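Local coordinates for protein endo-1,4-b-d-mannanase (Trichoderma reesei, PDB 1QNR) that probably hydrolyses internal beta-1,4-mannosidic linkages of mannan polysaccharides, as an endo-acting mannanase of glycoside hydrolase family 5, at residues Asn112-Tyr117 with Gly167-Cys172; Thr159-Trp164 with Ser196-Thr201. All blocks are in the same frame, centred on the assembly; numbering follows the deposited sequence.

How the contacts relate
Both contacts belong to one TIM barrel and are joined through strand 161-165: contact 2 lies on it and contact 1 in the loop after it. Contact 2 pairs that strand with strand 199-201 inside the barrel sheet. Contact 1 lies past its C-terminal end, where the loop that follows meets the loop after strand 105-109. The centres of the two contacts are 20 Å apart. Along the chain the segments alternate: 112-117, 159-164, 167-172, then 196-201. Only two residues separate Trp164 from Gly167. The chain thus runs from a paired strand straight into a loop that meets two mannose units. Contact 2 is framework of the barrel wall, while contact 1 lies at the sugar-binding end, consistent with the active-site side in this family.

Contact 1: Asn112-Tyr117 with Gly167-Cys172; sequences NNWSDY and GNEPRC. With BMA (beta-D-mannopyranose), chain B; BMA (beta-D-mannopyranose), chain C.
The backbones of Asn112 and Asn168 form a single bridge, with their CA atoms 4.8 Å apart. Beside it, Asn113 N donates to Asn168 O. The two loops follow barrel strands 105-109 and 161-165.

The side chains of Asn112 and Asn168 lie side by side and point the same way. Asn168 ND2 gives Asn112 OD1 a nearly straight bond of 2.9 Å (169°). It comes from above the carbonyl plane of Asn112. Asn112 ND2 is used too, on a lone pair of Asp116 O, so this amide is held at both ends.

Asn113 CG is anti to the backbone N (chi1 -175°), which carries its amide to the other loop. There OD1 accepts from Arg171 N at 3.0 Å. Asn113 ND2 lies over the centre of the Trp114 ring, 3.4 Å above its plane. The opposite face of the indole carries C3 of the chain B mannose, 3.6 Å from Trp114 CE2.

At the ring edge, in one of the two modelled conformers of Glu169, Trp114 NE1 donates to the anti lone pair of Glu169 OE1 at 2.8 Å. O4 of the same mannose donates to OE1 too; both bonds are less certain for that reason. Trp114 CZ2 covers one face of the Arg171 guanidinium, whose NH1 and NH2 both donate to O2 of the chain C mannose. Glu205 pairs with Arg171 as well. With an alanine here instead of Trp114, the chain B mannose would probably lose the indole face under its C3, and Glu169 OE1 its indole N-H.

The Asn-Glu-Pro sequence 168-170 is the one that carries the general acid/base in family 5 relatives. A carboxylate oxygen held by an indole N-H while it meets a sugar hydroxyl is consistent with that role.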
# COMPACT_ATOMS: atom_id res chain seq x y z
N ASN A 112 -4.02 -8.59 3.89
CA ASN A 112 -3.90 -8.83 2.42
C ASN A 112 -5.23 -9.43 1.89
O ASN A 112 -5.78 -10.35 2.53
CB ASN A 112 -2.79 -9.86 2.17
CG ASN A 112 -2.23 -9.76 0.74
OD1 ASN A 112 -2.72 -9.04 -0.14
ND2 ASN A 112 -1.12 -10.46 0.49
N ASN A 113 -5.67 -8.95 0.69
CA ASN A 113 -6.79 -9.66 0.04
C ASN A 113 -6.32 -11.07 -0.34
O ASN A 113 -7.08 -12.05 -0.23
CB ASN A 113 -7.21 -8.90 -1.23
CG ASN A 113 -8.44 -9.52 -1.87
OD1 ASN A 113 -9.54 -9.37 -1.31
ND2 ASN A 113 -8.34 -10.15 -3.04
N TRP A 114 -5.08 -11.18 -0.77
CA TRP A 114 -4.51 -12.44 -1.26
C TRP A 114 -3.85 -13.27 -0.20
O TRP A 114 -3.63 -12.78 0.94
CB TRP A 114 -3.47 -12.10 -2.40
CG TRP A 114 -4.06 -11.18 -3.43
CD1 TRP A 114 -3.75 -9.84 -3.61
CD2 TRP A 114 -5.11 -11.46 -4.37
NE1 TRP A 114 -4.52 -9.28 -4.60
CE2 TRP A 114 -5.37 -10.25 -5.09
CE3 TRP A 114 -5.94 -12.57 -4.63
CZ2 TRP A 114 -6.35 -10.17 -6.09
CZ3 TRP A 114 -6.89 -12.50 -5.64
CH2 TRP A 114 -7.10 -11.28 -6.35
N SER A 115 -3.53 -14.56 -0.49
CA SER A 115 -3.07 -15.48 0.56
C SER A 115 -1.61 -15.40 0.94
O SER A 115 -1.15 -16.05 1.86
CB SER A 115 -3.50 -16.95 0.16
OG SER A 115 -4.91 -16.91 0.12
N ASP A 116 -0.85 -14.47 0.28
CA ASP A 116 0.52 -14.27 0.64
C ASP A 116 0.62 -13.69 2.05
O ASP A 116 -0.00 -12.61 2.28
CB ASP A 116 1.26 -13.37 -0.39
CG ASP A 116 0.99 -13.88 -1.83
OD1 ASP A 116 1.45 -14.98 -2.21
OD2 ASP A 116 0.27 -13.23 -2.60
N TYR A 117 1.42 -14.25 2.96
CA TYR A 117 1.51 -13.79 4.35
C TYR A 117 0.11 -13.86 5.01
O TYR A 117 -0.23 -13.02 5.88
CB TYR A 117 2.22 -12.43 4.47
CG TYR A 117 3.58 -12.48 3.82
CD1 TYR A 117 4.67 -13.09 4.47
CD2 TYR A 117 3.80 -12.01 2.52
CE1 TYR A 117 5.93 -13.24 3.88
CE2 TYR A 117 5.06 -12.17 1.90
CZ TYR A 117 6.07 -12.77 2.59
OH TYR A 117 7.35 -12.85 1.96
N GLY A 167 -6.41 -2.34 3.51
CA GLY A 167 -5.85 -3.65 3.14
C GLY A 167 -5.10 -3.48 1.82
O GLY A 167 -5.13 -2.43 1.14
N ASN A 168 -4.37 -4.56 1.47
CA ASN A 168 -3.76 -4.61 0.14
C ASN A 168 -4.78 -5.19 -0.87
O ASN A 168 -5.08 -6.41 -0.80
CB ASN A 168 -2.52 -5.48 0.12
CG ASN A 168 -1.89 -5.57 -1.29
OD1 ASN A 168 -1.63 -4.54 -1.95
ND2 ASN A 168 -1.69 -6.80 -1.74
N GLU A 169 -5.25 -4.36 -1.81
CA GLU A 169 -6.10 -4.81 -2.96
C GLU A 169 -7.39 -5.47 -2.52
O GLU A 169 -7.77 -6.52 -3.09
CB GLU A 169 -5.33 -5.75 -3.96
CG GLU A 169 -4.02 -5.03 -4.39
CD GLU A 169 -3.32 -5.71 -5.53
OE1 GLU A 169 -3.45 -6.93 -5.76
OE2 GLU A 169 -2.50 -5.01 -6.16
N PRO A 170 -8.18 -4.95 -1.56
CA PRO A 170 -9.45 -5.59 -1.18
C PRO A 170 -10.35 -5.78 -2.41
O PRO A 170 -10.53 -4.84 -3.21
CB PRO A 170 -10.09 -4.60 -0.20
CG PRO A 170 -9.37 -3.30 -0.41
CD PRO A 170 -7.95 -3.65 -0.84
N ARG A 171 -10.94 -6.98 -2.52
CA ARG A 171 -11.93 -7.30 -3.56
C ARG A 171 -13.07 -8.07 -2.92
O ARG A 171 -12.89 -8.70 -1.85
CB ARG A 171 -11.37 -8.17 -4.71
CG ARG A 171 -10.22 -7.51 -5.52
CD ARG A 171 -9.89 -8.54 -6.64
NE ARG A 171 -8.86 -8.01 -7.54
CZ ARG A 171 -8.52 -8.61 -8.71
NH1 ARG A 171 -9.12 -9.76 -9.06
NH2 ARG A 171 -7.57 -8.05 -9.43
N CYS A 172 -14.21 -8.10 -3.60
CA CYS A 172 -15.33 -8.95 -3.14
C CYS A 172 -15.90 -9.53 -4.45
O CYS A 172 -16.77 -8.86 -5.07
CB CYS A 172 -16.29 -8.14 -2.25
SG CYS A 172 -17.54 -9.16 -1.30
C1 BMA B . -4.27 -10.99 -9.04
C2 BMA B . -3.22 -11.80 -8.25
C3 BMA B . -2.56 -10.91 -7.18
C4 BMA B . -2.10 -9.59 -7.79
C5 BMA B . -3.19 -8.89 -8.61
C6 BMA B . -2.60 -7.74 -9.50
O2 BMA B . -2.19 -12.28 -9.13
O3 BMA B . -1.50 -11.54 -6.52
O4 BMA B . -1.64 -8.77 -6.72
O5 BMA B . -3.65 -9.82 -9.66
O6 BMA B . -3.81 -7.16 -10.00
C1 BMA C . -7.74 -11.86 -12.97
C2 BMA C . -7.13 -10.48 -12.65
C3 BMA C . -5.77 -10.61 -11.91
C4 BMA C . -5.93 -11.52 -10.69
C5 BMA C . -6.57 -12.89 -11.11
C6 BMA C . -6.63 -13.96 -10.05
O1 BMA C . -9.04 -11.68 -13.52
O2 BMA C . -8.04 -9.72 -11.84
O3 BMA C . -5.45 -9.27 -11.44
O4 BMA C . -4.71 -11.84 -10.07
O5 BMA C . -7.89 -12.56 -11.68
O6 BMA C . -7.66 -13.86 -9.08

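Contact 2: Thr159-Trp164 with Ser196-Thr201; sequences TAIFAW and SNHLVT. With NAG (2-acetamido-2-deoxy-beta-D-glucopyranose), chain G.
His198 and Trp164 both set CG beside the backbone N, anti to the carbonyl carbon (chi1 -66° and -63°), and this brings imidazole and indole together. Trp164 is on strand 161-165 and His198 comes just before the neighbouring parallel strand 199-201 of the TIM barrel, in the beta-alpha-beta unit that helix 178-194 completes.

The two rings stand almost perpendicular, with planes 88° apart, and meet obliquely. Trp164 NE1 and His198 ND1 are not bonded to each other: they lie 3.9 Å apart, and each bonds to Asp195 OD2, just before segment 196-201. His198 NE2 bonds to Ser158 O on its other side. With an acceptor at each ring nitrogen, the imidazole probably tends towards its protonated form.

Ile161 fills the angle between the rings. Its CB lies over one face of His198, 3.7 Å from the ring centroid, in a CH-pi contact. Its CG2 branch rests over the centre of the Trp164 ring. Helix 138-155 also packs against the indole, through Val151, Val152 and Tyr155.

Further along, the backbones pair directly. Trp164 N donates to Leu199 O at 3.0 Å, and Thr201 N donates to Trp164 O, nearly in line with the carbonyl bond. The CA atoms of Ala163 and Val200 add CA-H...O contacts to these carbonyls. Ala163 CB touches Leu199 CB at 4.0 Å on one side of the sheet, while Trp164 and Val200 point to the other.

Before the strand, Ser196 N and Asn197 ND2 hold O6 and O5 of an N-acetylglucosamine of the protein's own glycan.

Towards the start of the strands a water lies between the two backbones: it accepts from Leu199 N at 3.0 Å and its oxygen is 2.9 Å from Phe162 O, within reach of that carbonyl.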
# COMPACT_ATOMS: atom_id res chain seq x y z
N THR A 159 5.64 10.83 13.50
CA THR A 159 5.50 11.59 12.27
C THR A 159 5.99 10.80 11.03
O THR A 159 5.79 11.31 9.93
CB THR A 159 6.25 12.94 12.34
OG1 THR A 159 7.60 12.68 12.67
CG2 THR A 159 5.64 13.85 13.43
N ALA A 160 6.43 9.56 11.20
CA ALA A 160 6.85 8.78 10.01
C ALA A 160 5.71 8.06 9.33
O ALA A 160 6.00 7.45 8.30
CB ALA A 160 7.95 7.78 10.45
N ILE A 161 4.48 8.04 9.81
CA ILE A 161 3.37 7.40 9.08
C ILE A 161 2.75 8.32 8.06
O ILE A 161 2.25 9.42 8.40
CB ILE A 161 2.32 6.89 10.08
CG1 ILE A 161 2.95 6.05 11.21
CG2 ILE A 161 1.19 6.12 9.34
CD1 ILE A 161 3.69 4.79 10.74
N PHE A 162 2.83 7.93 6.78
CA PHE A 162 2.15 8.68 5.69
C PHE A 162 0.64 8.48 5.77
O PHE A 162 -0.17 9.43 5.82
CB PHE A 162 2.63 8.24 4.28
CG PHE A 162 2.15 9.10 3.13
CD1 PHE A 162 0.89 8.87 2.56
CD2 PHE A 162 2.92 10.13 2.59
CE1 PHE A 162 0.41 9.59 1.46
CE2 PHE A 162 2.51 10.85 1.49
CZ PHE A 162 1.22 10.63 0.95
N ALA A 163 0.22 7.21 5.83
CA ALA A 163 -1.21 6.85 5.97
C ALA A 163 -1.36 5.40 6.47
O ALA A 163 -0.57 4.51 6.09
CB ALA A 163 -1.92 6.95 4.60
N TRP A 164 -2.48 5.19 7.17
CA TRP A 164 -2.95 3.80 7.46
C TRP A 164 -3.77 3.36 6.23
O TRP A 164 -4.46 4.20 5.58
CB TRP A 164 -3.87 3.82 8.68
CG TRP A 164 -3.18 4.26 9.96
CD1 TRP A 164 -3.50 5.34 10.72
CD2 TRP A 164 -2.02 3.64 10.56
NE1 TRP A 164 -2.65 5.42 11.82
CE2 TRP A 164 -1.69 4.43 11.68
CE3 TRP A 164 -1.20 2.55 10.22
CZ2 TRP A 164 -0.65 4.12 12.57
CZ3 TRP A 164 -0.10 2.26 11.05
CH2 TRP A 164 0.16 3.08 12.19
N SER A 196 -6.13 10.62 15.49
CA SER A 196 -6.59 11.78 14.71
C SER A 196 -5.47 12.55 13.99
O SER A 196 -5.65 13.62 13.36
CB SER A 196 -7.32 12.79 15.61
OG SER A 196 -6.47 13.28 16.67
N ASN A 197 -4.21 12.03 14.06
CA ASN A 197 -3.09 12.68 13.46
C ASN A 197 -2.85 12.29 12.00
O ASN A 197 -2.27 13.08 11.26
CB ASN A 197 -1.78 12.33 14.22
CG ASN A 197 -1.82 12.73 15.68
OD1 ASN A 197 -2.26 13.83 16.01
ND2 ASN A 197 -1.42 11.76 16.56
N HIS A 198 -3.27 11.08 11.60
CA HIS A 198 -2.84 10.51 10.28
C HIS A 198 -3.95 10.29 9.27
O HIS A 198 -5.15 10.09 9.61
CB HIS A 198 -2.15 9.14 10.53
CG HIS A 198 -0.84 9.27 11.29
ND1 HIS A 198 -0.63 8.66 12.54
CD2 HIS A 198 0.32 9.92 10.92
CE1 HIS A 198 0.65 8.97 12.86
NE2 HIS A 198 1.23 9.77 11.95
N LEU A 199 -3.54 10.42 7.99
CA LEU A 199 -4.42 10.10 6.87
C LEU A 199 -4.78 8.61 6.79
O LEU A 199 -4.04 7.75 7.32
CB LEU A 199 -3.66 10.46 5.56
CG LEU A 199 -3.25 11.94 5.44
CD1 LEU A 199 -2.38 12.17 4.16
CD2 LEU A 199 -4.47 12.89 5.45
N VAL A 200 -5.94 8.27 6.21
CA VAL A 200 -6.42 6.91 6.01
C VAL A 200 -6.85 6.74 4.54
O VAL A 200 -7.46 7.60 3.92
CB VAL A 200 -7.59 6.60 6.95
CG1 VAL A 200 -8.12 5.15 6.86
CG2 VAL A 200 -7.21 6.84 8.44
N THR A 201 -6.55 5.53 3.97
CA THR A 201 -6.91 5.24 2.58
C THR A 201 -7.31 3.75 2.46
O THR A 201 -7.05 2.94 3.38
CB THR A 201 -5.75 5.59 1.61
OG1 THR A 201 -6.22 5.55 0.23
CG2 THR A 201 -4.59 4.63 1.79
C1 NAG G . -1.15 11.52 20.60
C2 NAG G . -1.06 12.67 21.60
C3 NAG G . -2.49 12.82 22.11
C4 NAG G . -3.48 13.06 20.94
C5 NAG G . -3.41 11.89 19.92
C6 NAG G . -4.28 12.12 18.69
C7 NAG G . 0.79 13.05 23.17
C8 NAG G . 1.49 12.53 24.38
N2 NAG G . -0.15 12.19 22.68
O3 NAG G . -2.51 13.98 22.98
O4 NAG G . -4.85 13.08 21.48
O5 NAG G . -2.03 11.82 19.49
O6 NAG G . -4.33 10.86 17.92
O7 NAG G . 0.95 14.13 22.69
O HOH W 1 -0.67 11.25 7.96